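Local structure of apical membrane antigen 1-like protein, soluble form (Toxoplasma gondii, 3ZLE) at residues N7-T12 and D325-I330; K55-H60 and A185-V190. The protein may play a role in host cell invasion, as a sporozoite-stage paralog of the apical membrane antigen AMA1. All coordinates share one frame; numbering follows the deposited sequence.

How the contacts relate
Both contacts belong to the conserved ectoplasmic region of the protein and lie on opposite sides of the chain's centre, their own centres about 37 Å apart and their nearest atoms about 20 Å; along the sequence contact 2 is nested inside the loop that contact 1 closes. Contact 1 is the more peripheral, with Asn7 and Asp325 partly exposed. It sets a short 3-10 turn against an edge strand of a three-stranded sheet through one indole, one hydrogen bond from an asparagine side chain and a water. Contact 2, with 8 of 12 touching residues buried, is a two-stranded antiparallel ladder nearer the centre of the molecule, where backbone hydrogen bonds dominate and a histidine-glutamate pair is added.

Contact 1: N7-T12 and D325-I330; sequences NPWATT and DCFAPI
The 3-10 turn Pro8-Ala10 comes up to the start of strand 326-330 with Trp9 and Cys326 nearest, their CA atoms 5.9 Å apart. Asn7 swings CG away from its own backbone N (chi1 -168°), which points the amide at Asp325. Its ND2 donates a hydrogen bond to Asp325 O at 2.9 Å, fairly straight at 161°, approaching from above the carbonyl plane. Asn7 OD1 accepts from Trp9 N in an Asx turn, and the two bonds together hold the amide in one flip. Trp9 lays one face of its indole over the strand backbone. The CA of Cys326 makes a CH-pi contact 4.0 Å from the centroid of the Trp9 five-membered ring, while Cys326 CB touches Trp9 CD1 at 3.4 Å. The Phe327 ring turns its edge to the six-membered ring of Trp9, planes at 63°. At the indole's edge a water accepts from Trp9 NE1 (2.9 Å) and donates to Phe327 O (2.6 Å). Asp325 and Cys326, the latter disulfide-bonded to Cys236, form a classic beta bulge opposite Gly229 of strand 226-232. Phe377 of strand 376-383 stacks on Trp9, and helix 13-20 meets Trp9 through Phe18 and Phe327 through Met19.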
loop_
_atom_site.group_PDB
_atom_site.type_symbol
_atom_site.label_atom_id
_atom_site.label_comp_id
_atom_site.label_asym_id
_atom_site.label_seq_id
_atom_site.Cartn_x
_atom_site.Cartn_y
_atom_site.Cartn_z
ATOM N N ASN A 7 19.526 -19.981 6.650
ATOM C CA ASN A 7 18.574 -18.950 6.974
ATOM C C ASN A 7 17.445 -19.425 7.861
ATOM O O ASN A 7 16.609 -20.200 7.438
ATOM C CB ASN A 7 18.020 -18.352 5.690
ATOM C CG ASN A 7 17.257 -17.092 5.942
ATOM O OD1 ASN A 7 16.961 -16.764 7.096
ATOM N ND2 ASN A 7 16.949 -16.371 4.904
ATOM N N PRO A 8 17.413 -18.956 9.124
ATOM C CA PRO A 8 16.399 -19.463 10.032
ATOM C C PRO A 8 14.977 -19.005 9.639
ATOM O O PRO A 8 14.012 -19.615 10.066
ATOM C CB PRO A 8 16.792 -18.824 11.358
ATOM C CG PRO A 8 17.442 -17.554 10.959
ATOM C CD PRO A 8 18.263 -17.942 9.774
ATOM N N TRP A 9 14.871 -17.947 8.847
ATOM C CA TRP A 9 13.593 -17.483 8.329
ATOM C C TRP A 9 12.862 -18.444 7.372
ATOM O O TRP A 9 11.672 -18.273 7.116
ATOM C CB TRP A 9 13.753 -16.101 7.715
ATOM C CG TRP A 9 14.136 -15.111 8.801
ATOM C CD1 TRP A 9 15.401 -14.821 9.218
ATOM C CD2 TRP A 9 13.248 -14.505 9.766
ATOM N NE1 TRP A 9 15.363 -13.993 10.317
ATOM C CE2 TRP A 9 14.060 -13.837 10.713
ATOM C CE3 TRP A 9 11.855 -14.536 9.965
ATOM C CZ2 TRP A 9 13.527 -13.131 11.786
ATOM C CZ3 TRP A 9 11.319 -13.816 11.036
ATOM C CH2 TRP A 9 12.153 -13.110 11.915
ATOM N N ALA A 10 13.566 -19.470 6.898
ATOM C CA ALA A 10 12.948 -20.560 6.154
ATOM C C ALA A 10 12.845 -21.849 6.985
ATOM O O ALA A 10 12.394 -22.866 6.498
ATOM C CB ALA A 10 13.706 -20.803 4.847
ATOM N N THR A 11 13.131 -21.745 8.279
ATOM C CA THR A 11 13.442 -22.902 9.110
ATOM C C THR A 11 12.231 -23.370 9.892
ATOM O O THR A 11 12.268 -24.393 10.573
ATOM C CB THR A 11 14.564 -22.564 10.102
ATOM O OG1 THR A 11 15.765 -23.234 9.706
ATOM C CG2 THR A 11 14.191 -22.947 11.529
ATOM N N THR A 12 11.154 -22.621 9.779
ATOM C CA THR A 12 10.034 -22.785 10.667
ATOM C C THR A 12 8.840 -22.231 9.938
ATOM O O THR A 12 8.964 -21.267 9.199
ATOM C CB THR A 12 10.263 -22.004 11.974
ATOM O OG1 THR A 12 10.933 -22.849 12.919
ATOM C CG2 THR A 12 8.950 -21.503 12.568
ATOM N N ASP A 325 14.879 -11.398 2.637
ATOM C CA ASP A 325 14.627 -12.786 3.039
ATOM C C ASP A 325 15.083 -13.064 4.471
ATOM O O ASP A 325 15.090 -14.178 4.923
ATOM C CB ASP A 325 15.301 -13.772 2.047
ATOM C CG ASP A 325 16.810 -13.604 1.985
ATOM O OD1 ASP A 325 17.377 -12.923 2.868
ATOM O OD2 ASP A 325 17.463 -14.250 1.109
ATOM N N CYS A 326 15.416 -12.028 5.210
ATOM C CA CYS A 326 15.585 -12.205 6.645
ATOM C C CYS A 326 15.422 -10.870 7.326
ATOM O O CYS A 326 15.267 -9.805 6.659
ATOM C CB CYS A 326 16.974 -12.798 6.961
ATOM S SG CYS A 326 18.305 -11.822 6.229
ATOM N N PHE A 327 15.361 -10.937 8.654
ATOM C CA PHE A 327 15.355 -9.778 9.502
ATOM C C PHE A 327 16.572 -9.803 10.379
ATOM O O PHE A 327 16.885 -10.834 10.999
ATOM C CB PHE A 327 14.125 -9.806 10.397
ATOM C CG PHE A 327 12.909 -9.316 9.729
ATOM C CD1 PHE A 327 12.715 -7.953 9.544
ATOM C CD2 PHE A 327 12.009 -10.213 9.150
ATOM C CE1 PHE A 327 11.584 -7.495 8.901
ATOM C CE2 PHE A 327 10.876 -9.753 8.503
ATOM C CZ PHE A 327 10.658 -8.416 8.386
ATOM N N ALA A 328 17.224 -8.654 10.497
ATOM C CA ALA A 328 18.261 -8.482 11.511
ATOM C C ALA A 328 17.659 -7.822 12.772
ATOM O O ALA A 328 17.279 -6.651 12.721
ATOM C CB ALA A 328 19.372 -7.572 10.939
ATOM N N PRO A 329 17.553 -8.548 13.886
ATOM C CA PRO A 329 16.917 -7.822 15.033
ATOM C C PRO A 329 17.870 -6.766 15.601
ATOM O O PRO A 329 19.019 -7.081 15.942
ATOM C CB PRO A 329 16.650 -8.941 16.075
ATOM C CG PRO A 329 17.657 -10.002 15.741
ATOM C CD PRO A 329 17.927 -9.944 14.243
ATOM N N ILE A 330 17.425 -5.519 15.589
ATOM C CA ILE A 330 18.221 -4.371 15.990
ATOM C C ILE A 330 17.284 -3.487 16.794
ATOM O O ILE A 330 16.322 -3.017 16.268
ATOM C CB ILE A 330 18.620 -3.504 14.779
ATOM C CG1 ILE A 330 19.229 -4.355 13.656
ATOM C CG2 ILE A 330 19.520 -2.350 15.228
ATOM C CD1 ILE A 330 20.715 -4.159 13.489
HETATM O O HOH W 1 18.041 -13.170 10.900
#

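Contact 2: K55-H60 and A185-V190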
loop_
_atom_site.group_PDB
_atom_site.type_symbol
_atom_site.label_atom_id
_atom_site.label_comp_id
_atom_site.label_asym_id
_atom_site.label_seq_id
_atom_site.Cartn_x
_atom_site.Cartn_y
_atom_site.Cartn_z
ATOM N N LYS A 55 -3.377 4.789 2.622
ATOM C CA LYS A 55 -3.463 5.423 1.323
ATOM C C LYS A 55 -4.661 6.305 1.155
ATOM O O LYS A 55 -5.801 5.844 1.278
ATOM C CB LYS A 55 -3.378 4.421 0.185
ATOM C CG LYS A 55 -3.834 4.938 -1.181
ATOM C CD LYS A 55 -3.126 4.198 -2.337
ATOM C CE LYS A 55 -3.858 4.449 -3.639
ATOM N NZ LYS A 55 -3.237 3.810 -4.859
ATOM N N ALA A 56 -4.409 7.578 0.808
ATOM C CA ALA A 56 -5.466 8.509 0.497
ATOM C C ALA A 56 -5.148 9.151 -0.867
ATOM O O ALA A 56 -3.995 9.185 -1.297
ATOM C CB ALA A 56 -5.561 9.589 1.601
ATOM N N ILE A 57 -6.165 9.619 -1.557
ATOM C CA ILE A 57 -5.957 10.436 -2.739
ATOM C C ILE A 57 -6.069 11.892 -2.311
ATOM O O ILE A 57 -7.135 12.364 -2.053
ATOM C CB ILE A 57 -7.042 10.207 -3.773
ATOM C CG1 ILE A 57 -7.144 8.730 -4.184
ATOM C CG2 ILE A 57 -6.902 11.196 -4.929
ATOM C CD1 ILE A 57 -5.861 8.111 -4.661
ATOM N N GLN A 58 -4.947 12.590 -2.292
ATOM C CA GLN A 58 -4.904 14.034 -2.089
ATOM C C GLN A 58 -5.491 14.802 -3.290
ATOM O O GLN A 58 -5.003 14.685 -4.418
ATOM C CB GLN A 58 -3.448 14.428 -1.879
ATOM C CG GLN A 58 -3.177 15.917 -1.888
ATOM C CD GLN A 58 -3.385 16.522 -0.505
ATOM O OE1 GLN A 58 -4.378 17.231 -0.265
ATOM N NE2 GLN A 58 -2.584 16.061 0.453
ATOM N N MET A 59 -6.494 15.628 -3.043
ATOM C CA MET A 59 -7.088 16.439 -4.113
ATOM C C MET A 59 -6.652 17.894 -4.049
ATOM O O MET A 59 -6.066 18.328 -3.065
ATOM C CB MET A 59 -8.598 16.325 -4.040
ATOM C CG MET A 59 -9.056 14.892 -4.191
ATOM S SD MET A 59 -10.714 14.771 -4.858
ATOM C CE MET A 59 -11.606 15.655 -3.607
ATOM N N HIS A 60 -6.927 18.650 -5.107
ATOM C CA HIS A 60 -6.468 20.018 -5.162
ATOM C C HIS A 60 -7.491 20.958 -5.746
ATOM O O HIS A 60 -7.143 21.871 -6.521
ATOM C CB HIS A 60 -5.151 20.125 -5.929
ATOM C CG HIS A 60 -4.025 19.357 -5.311
ATOM N ND1 HIS A 60 -3.223 19.879 -4.321
ATOM C CD2 HIS A 60 -3.530 18.132 -5.588
ATOM C CE1 HIS A 60 -2.276 19.009 -4.013
ATOM N NE2 HIS A 60 -2.445 17.939 -4.765
ATOM N N ALA A 185 -9.772 18.880 -11.119
ATOM C CA ALA A 185 -8.640 19.283 -10.317
ATOM C C ALA A 185 -7.630 18.146 -10.268
ATOM O O ALA A 185 -7.980 16.978 -10.497
ATOM C CB ALA A 185 -9.094 19.663 -8.909
ATOM N N CYS A 186 -6.384 18.473 -9.929
ATOM C CA CYS A 186 -5.326 17.473 -9.924
ATOM C C CYS A 186 -5.432 16.660 -8.656
ATOM O O CYS A 186 -6.055 17.088 -7.687
ATOM C CB CYS A 186 -3.937 18.119 -9.965
ATOM S SG CYS A 186 -3.555 19.132 -11.430
ATOM N N PHE A 187 -4.753 15.532 -8.633
ATOM C CA PHE A 187 -4.785 14.669 -7.493
ATOM C C PHE A 187 -3.706 13.613 -7.571
ATOM O O PHE A 187 -3.286 13.185 -8.666
ATOM C CB PHE A 187 -6.189 14.055 -7.297
ATOM C CG PHE A 187 -6.674 13.225 -8.481
ATOM C CD1 PHE A 187 -6.279 11.890 -8.620
ATOM C CD2 PHE A 187 -7.622 13.746 -9.382
ATOM C CE1 PHE A 187 -6.750 11.107 -9.680
ATOM C CE2 PHE A 187 -8.112 12.967 -10.445
ATOM C CZ PHE A 187 -7.697 11.629 -10.573
ATOM N N GLU A 188 -3.257 13.170 -6.401
ATOM C CA GLU A 188 -2.238 12.147 -6.309
ATOM C C GLU A 188 -2.336 11.346 -5.007
ATOM O O GLU A 188 -2.922 11.800 -4.023
ATOM C CB GLU A 188 -0.814 12.755 -6.522
ATOM C CG GLU A 188 -0.313 13.719 -5.431
ATOM C CD GLU A 188 -0.965 15.119 -5.452
ATOM O OE1 GLU A 188 -1.415 15.577 -6.538
ATOM O OE2 GLU A 188 -0.944 15.818 -4.398
ATOM N N PRO A 189 -1.862 10.105 -5.030
ATOM C CA PRO A 189 -1.989 9.302 -3.829
ATOM C C PRO A 189 -1.009 9.786 -2.768
ATOM O O PRO A 189 0.029 10.300 -3.109
ATOM C CB PRO A 189 -1.599 7.885 -4.298
ATOM C CG PRO A 189 -1.695 7.912 -5.795
ATOM C CD PRO A 189 -1.376 9.333 -6.188
ATOM N N VAL A 190 -1.366 9.634 -1.489
ATOM C CA VAL A 190 -0.482 9.986 -0.383
ATOM C C VAL A 190 -0.791 9.085 0.819
ATOM O O VAL A 190 -1.940 8.669 0.986
ATOM C CB VAL A 190 -0.638 11.473 -0.034
ATOM C CG1 VAL A 190 -1.888 11.711 0.840
ATOM C CG2 VAL A 190 0.634 12.004 0.625
#
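Ala56 and Val190 are joined by a pair of backbone hydrogen bonds, Ala56 N to Val190 O and Val190 N to Ala56 O, each 2.7 Å. Gln58 and Glu188 repeat the pattern, though the bond from Gln58 N to Glu188 O is bent to 133°. Beyond the ladder, His60 NE2 donates to Glu188 OE2 in a short, nearly straight bond of 2.6 Å. OE2 lies in the imidazole plane and offers its syn lone pair, with the carboxylate turned 32° from the ring. With CG set between backbone N and carbonyl carbon and the chain bent about CB-CG (chi2 -75°), Glu188 folds back toward His60, and OE2 comes alongside Gln58 CG at 3.4 Å. Strands 55-59 and 187-191 thus form a two-stranded antiparallel sheet; Ile57-Pro189 and Met59-Phe187 are its non-hydrogen-bonded pairs, and their CB atoms project from the face opposite that of Gln58 and Glu188. There Ile57 CG2 rests on Phe187 CB at 3.8 Å, side by side and pointing the same way, and Lys55 CE comes alongside Pro189 CB at 4.2 Å. Phe88 packs on Ile57 and meets the Phe187 ring edge-to-face. The extended Lys55 chain carries NZ to Gln165 OE1 and Phe33 O, with Tyr201 as a cation-pi partner, while Phe261 of helix 253-262 touches both Lys55 and Pro189. At the other end, Cys186 is tied by its disulfide to Cys173.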